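Local coordinates for coiled-coil quantitatively-enriched protein 1 (Schizosaccharomyces pombe, PDB 7CUJ) that acts as a molecular adaptor at telomeres, linking them to the meiotic centrosome and supporting telomere length regulation and chromosome segregation, at residues A[123-128]-A[186-191]. Sequence-based numbering, arbitrary orientation.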
ATOM      1  N   PHE A 123     -16.525 -18.919 -34.230  1.00 61.64           N
ATOM      2  CA  PHE A 123     -15.257 -19.059 -33.534  1.00 61.75           C
ATOM      3  C   PHE A 123     -15.266 -18.135 -32.320  1.00 56.16           C
ATOM      4  O   PHE A 123     -15.440 -16.927 -32.467  1.00 53.85           O
ATOM      5  CB  PHE A 123     -14.092 -18.658 -34.443  1.00 68.30           C
ATOM      6  CG  PHE A 123     -13.423 -19.797 -35.167  1.00 76.35           C
ATOM      7  CD1 PHE A 123     -12.398 -20.514 -34.566  1.00 78.74           C
ATOM      8  CD2 PHE A 123     -13.810 -20.147 -36.452  1.00 82.35           C
ATOM      9  CE1 PHE A 123     -11.778 -21.561 -35.233  1.00 84.29           C
ATOM     10  CE2 PHE A 123     -13.190 -21.193 -37.120  1.00 89.18           C
ATOM     11  CZ  PHE A 123     -12.175 -21.898 -36.509  1.00 90.22           C
ATOM     12  N   LEU A 124     -15.087 -18.716 -31.128  1.00 52.18           N
ATOM     13  CA  LEU A 124     -14.977 -17.935 -29.907  1.00 47.33           C
ATOM     14  C   LEU A 124     -13.569 -18.078 -29.332  1.00 46.03           C
ATOM     15  O   LEU A 124     -13.083 -19.188 -29.125  1.00 45.78           O
ATOM     16  CB  LEU A 124     -16.051 -18.374 -28.905  1.00 46.24           C
ATOM     17  CG  LEU A 124     -16.089 -17.586 -27.595  1.00 44.57           C
ATOM     18  CD1 LEU A 124     -17.518 -17.280 -27.180  1.00 43.72           C
ATOM     19  CD2 LEU A 124     -15.351 -18.319 -26.482  1.00 42.55           C
ATOM     20  N   PHE A 125     -12.927 -16.933 -29.077  1.00 43.47           N
ATOM     21  CA  PHE A 125     -11.612 -16.898 -28.460  1.00 42.18           C
ATOM     22  C   PHE A 125     -11.747 -16.517 -26.989  1.00 38.74           C
ATOM     23  O   PHE A 125     -12.495 -15.606 -26.640  1.00 36.02           O
ATOM     24  CB  PHE A 125     -10.684 -15.943 -29.215  1.00 43.54           C
ATOM     25  CG  PHE A 125     -10.135 -16.507 -30.500  1.00 48.45           C
ATOM     26  CD1 PHE A 125     -10.859 -16.424 -31.679  1.00 50.68           C
ATOM     27  CD2 PHE A 125      -8.897 -17.132 -30.529  1.00 50.54           C
ATOM     28  CE1 PHE A 125     -10.356 -16.951 -32.861  1.00 54.88           C
ATOM     29  CE2 PHE A 125      -8.390 -17.651 -31.711  1.00 55.00           C
ATOM     30  CZ  PHE A 125      -9.122 -17.563 -32.876  1.00 56.63           C
ATOM     31  N   ILE A 126     -11.008 -17.237 -26.136  1.00 37.31           N
ATOM     32  CA  ILE A 126     -11.026 -17.021 -24.699  1.00 34.62           C
ATOM     33  C   ILE A 126      -9.622 -17.293 -24.162  1.00 35.65           C
ATOM     34  O   ILE A 126      -8.981 -18.260 -24.565  1.00 38.04           O
ATOM     35  CB  ILE A 126     -12.115 -17.891 -24.030  1.00 33.57           C
ATOM     36  CG1 ILE A 126     -12.320 -17.542 -22.553  1.00 31.46           C
ATOM     37  CG2 ILE A 126     -11.851 -19.376 -24.236  1.00 35.61           C
ATOM     38  CD1 ILE A 126     -13.593 -18.110 -21.961  1.00 30.57           C
ATOM     39  N   SER A 127      -9.146 -16.424 -23.263  1.00 34.54           N
ATOM     40  CA  SER A 127      -7.752 -16.449 -22.847  1.00 34.83           C
ATOM     41  C   SER A 127      -7.593 -17.160 -21.504  1.00 34.79           C
ATOM     42  O   SER A 127      -6.884 -16.675 -20.624  1.00 35.48           O
ATOM     43  CB  SER A 127      -7.167 -15.055 -22.819  1.00 32.86           C
ATOM     44  OG  SER A 127      -7.827 -14.253 -21.853  1.00 30.39           O
ATOM     45  N   ASN A 128      -8.238 -18.325 -21.371  1.00 35.32           N
ATOM     46  CA  ASN A 128      -8.226 -19.096 -20.138  1.00 34.53           C
ATOM     47  C   ASN A 128      -8.677 -20.526 -20.428  1.00 36.19           C
ATOM     48  O   ASN A 128      -9.769 -20.738 -20.952  1.00 35.10           O
ATOM     49  CB  ASN A 128      -9.111 -18.455 -19.065  1.00 32.53           C
ATOM     50  CG  ASN A 128      -8.893 -19.071 -17.700  1.00 33.78           C
ATOM     51  OD1 ASN A 128      -9.587 -20.011 -17.322  1.00 35.61           O
ATOM     52  ND2 ASN A 128      -7.913 -18.568 -16.967  1.00 33.53           N
ATOM     53  N   THR A 186     -16.745 -14.514 -35.658  1.00 57.65           N
ATOM     54  CA  THR A 186     -15.727 -14.557 -34.614  1.00 52.24           C
ATOM     55  C   THR A 186     -16.174 -13.769 -33.383  1.00 46.48           C
ATOM     56  O   THR A 186     -16.549 -12.603 -33.487  1.00 44.83           O
ATOM     57  CB  THR A 186     -14.370 -14.046 -35.121  1.00 54.14           C
ATOM     58  OG1 THR A 186     -14.059 -14.724 -36.338  1.00 57.97           O
ATOM     59  CG2 THR A 186     -13.246 -14.261 -34.133  1.00 52.67           C
ATOM     60  N   ILE A 187     -16.108 -14.421 -32.215  1.00 42.55           N
ATOM     61  CA  ILE A 187     -16.430 -13.798 -30.939  1.00 39.17           C
ATOM     62  C   ILE A 187     -15.193 -13.833 -30.043  1.00 36.92           C
ATOM     63  O   ILE A 187     -14.575 -14.880 -29.859  1.00 35.51           O
ATOM     64  CB  ILE A 187     -17.630 -14.490 -30.256  1.00 38.47           C
ATOM     65  CG1 ILE A 187     -18.849 -14.579 -31.176  1.00 39.60           C
ATOM     66  CG2 ILE A 187     -17.970 -13.802 -28.941  1.00 35.99           C
ATOM     67  CD1 ILE A 187     -19.818 -15.677 -30.802  1.00 40.35           C
ATOM     68  N   PHE A 188     -14.855 -12.672 -29.475  1.00 35.54           N
ATOM     69  CA  PHE A 188     -13.841 -12.595 -28.438  1.00 34.55           C
ATOM     70  C   PHE A 188     -14.529 -12.534 -27.080  1.00 31.62           C
ATOM     71  O   PHE A 188     -15.223 -11.564 -26.776  1.00 31.60           O
ATOM     72  CB  PHE A 188     -12.907 -11.411 -28.684  1.00 35.28           C
ATOM     73  CG  PHE A 188     -11.968 -11.639 -29.839  1.00 39.06           C
ATOM     74  CD1 PHE A 188     -10.723 -12.214 -29.633  1.00 40.40           C
ATOM     75  CD2 PHE A 188     -12.349 -11.330 -31.136  1.00 40.81           C
ATOM     76  CE1 PHE A 188      -9.866 -12.446 -30.698  1.00 43.58           C
ATOM     77  CE2 PHE A 188     -11.493 -11.563 -32.200  1.00 43.17           C
ATOM     78  CZ  PHE A 188     -10.253 -12.120 -31.979  1.00 44.39           C
ATOM     79  N   TYR A 189     -14.342 -13.596 -26.287  1.00 30.45           N
ATOM     80  CA  TYR A 189     -14.930 -13.665 -24.959  1.00 28.47           C
ATOM     81  C   TYR A 189     -14.381 -12.529 -24.096  1.00 26.70           C
ATOM     82  O   TYR A 189     -15.099 -11.981 -23.265  1.00 24.15           O
ATOM     83  CB  TYR A 189     -14.709 -15.041 -24.323  1.00 28.29           C
ATOM     84  CG  TYR A 189     -15.286 -15.180 -22.936  1.00 27.88           C
ATOM     85  CD1 TYR A 189     -16.585 -15.630 -22.746  1.00 28.14           C
ATOM     86  CD2 TYR A 189     -14.544 -14.848 -21.812  1.00 26.32           C
ATOM     87  CE1 TYR A 189     -17.127 -15.753 -21.476  1.00 27.90           C
ATOM     88  CE2 TYR A 189     -15.070 -14.968 -20.535  1.00 25.38           C
ATOM     89  CZ  TYR A 189     -16.367 -15.420 -20.367  1.00 26.78           C
ATOM     90  OH  TYR A 189     -16.893 -15.542 -19.116  1.00 27.08           O
ATOM     91  N   ASP A 190     -13.107 -12.182 -24.317  1.00 26.97           N
ATOM     92  CA  ASP A 190     -12.408 -11.217 -23.484  1.00 26.63           C
ATOM     93  C   ASP A 190     -11.388 -10.445 -24.319  1.00 27.62           C
ATOM     94  O   ASP A 190     -10.933 -10.926 -25.357  1.00 27.33           O
ATOM     95  CB  ASP A 190     -11.765 -11.890 -22.267  1.00 26.95           C
ATOM     96  CG  ASP A 190     -10.755 -12.963 -22.636  1.00 28.84           C
ATOM     97  OD1 ASP A 190      -9.630 -12.600 -23.049  1.00 29.50           O
ATOM     98  OD2 ASP A 190     -11.107 -14.154 -22.526  1.00 31.69           O
ATOM     99  N   ILE A 191     -11.032  -9.251 -23.828  1.00 27.71           N
ATOM    100  CA  ILE A 191     -10.167  -8.316 -24.527  1.00 30.08           C
ATOM    101  C   ILE A 191      -8.731  -8.831 -24.528  1.00 31.02           C
ATOM    102  O   ILE A 191      -8.006  -8.607 -25.494  1.00 33.00           O
ATOM    103  CB  ILE A 191     -10.301  -6.897 -23.934  1.00 30.90           C
ATOM    104  CG1 ILE A 191     -11.558  -6.186 -24.447  1.00 33.20           C
ATOM    105  CG2 ILE A 191      -9.049  -6.059 -24.162  1.00 31.32           C
ATOM    106  CD1 ILE A 191     -11.595  -5.975 -25.949  1.00 35.93           C
TER
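Phe123 to Ile126 and Thr186 to Phe188 pair as neighbouring parallel strands in the interior of the chain's parallel sheet, near their C-terminal ends. Three backbone bonds zip them together: Ile187 N to Phe123 O, Phe125 N to Ile187 O and Tyr189 N to Phe125 O (2.8 Å). On one face, the Phe125 and Phe188 rings are nearly parallel (planes at 18°) but strongly offset, with little face-to-face overlap. Thr186 CG2 meets the edge of the Phe125 ring. On the other face, Leu124 CD1 packs on Ile187 CG2 (3.9 Å). This piece of the protein has an alpha/beta fold, and each of these two strands leads through a short turn into a helix. At the strand end, Ile126, with CG1 anti to its own N (chi1 -171°), lays CD1 over one face of the Tyr189 ring, 3.6 Å from its centroid. Asp190 grips Ser127 twice. OD2 takes Ser127 N (3.1 Å) through its syn lone pair, and OD1 accepts Ser127 OG (2.7 Å) from above the carboxylate plane. Asp190 is also the N-cap of helix 191-200, with OD1 bonded to Ala193 N. With an alanine here, Ser127 N and OG would probably lose these acceptors, and Ala193 N its cap.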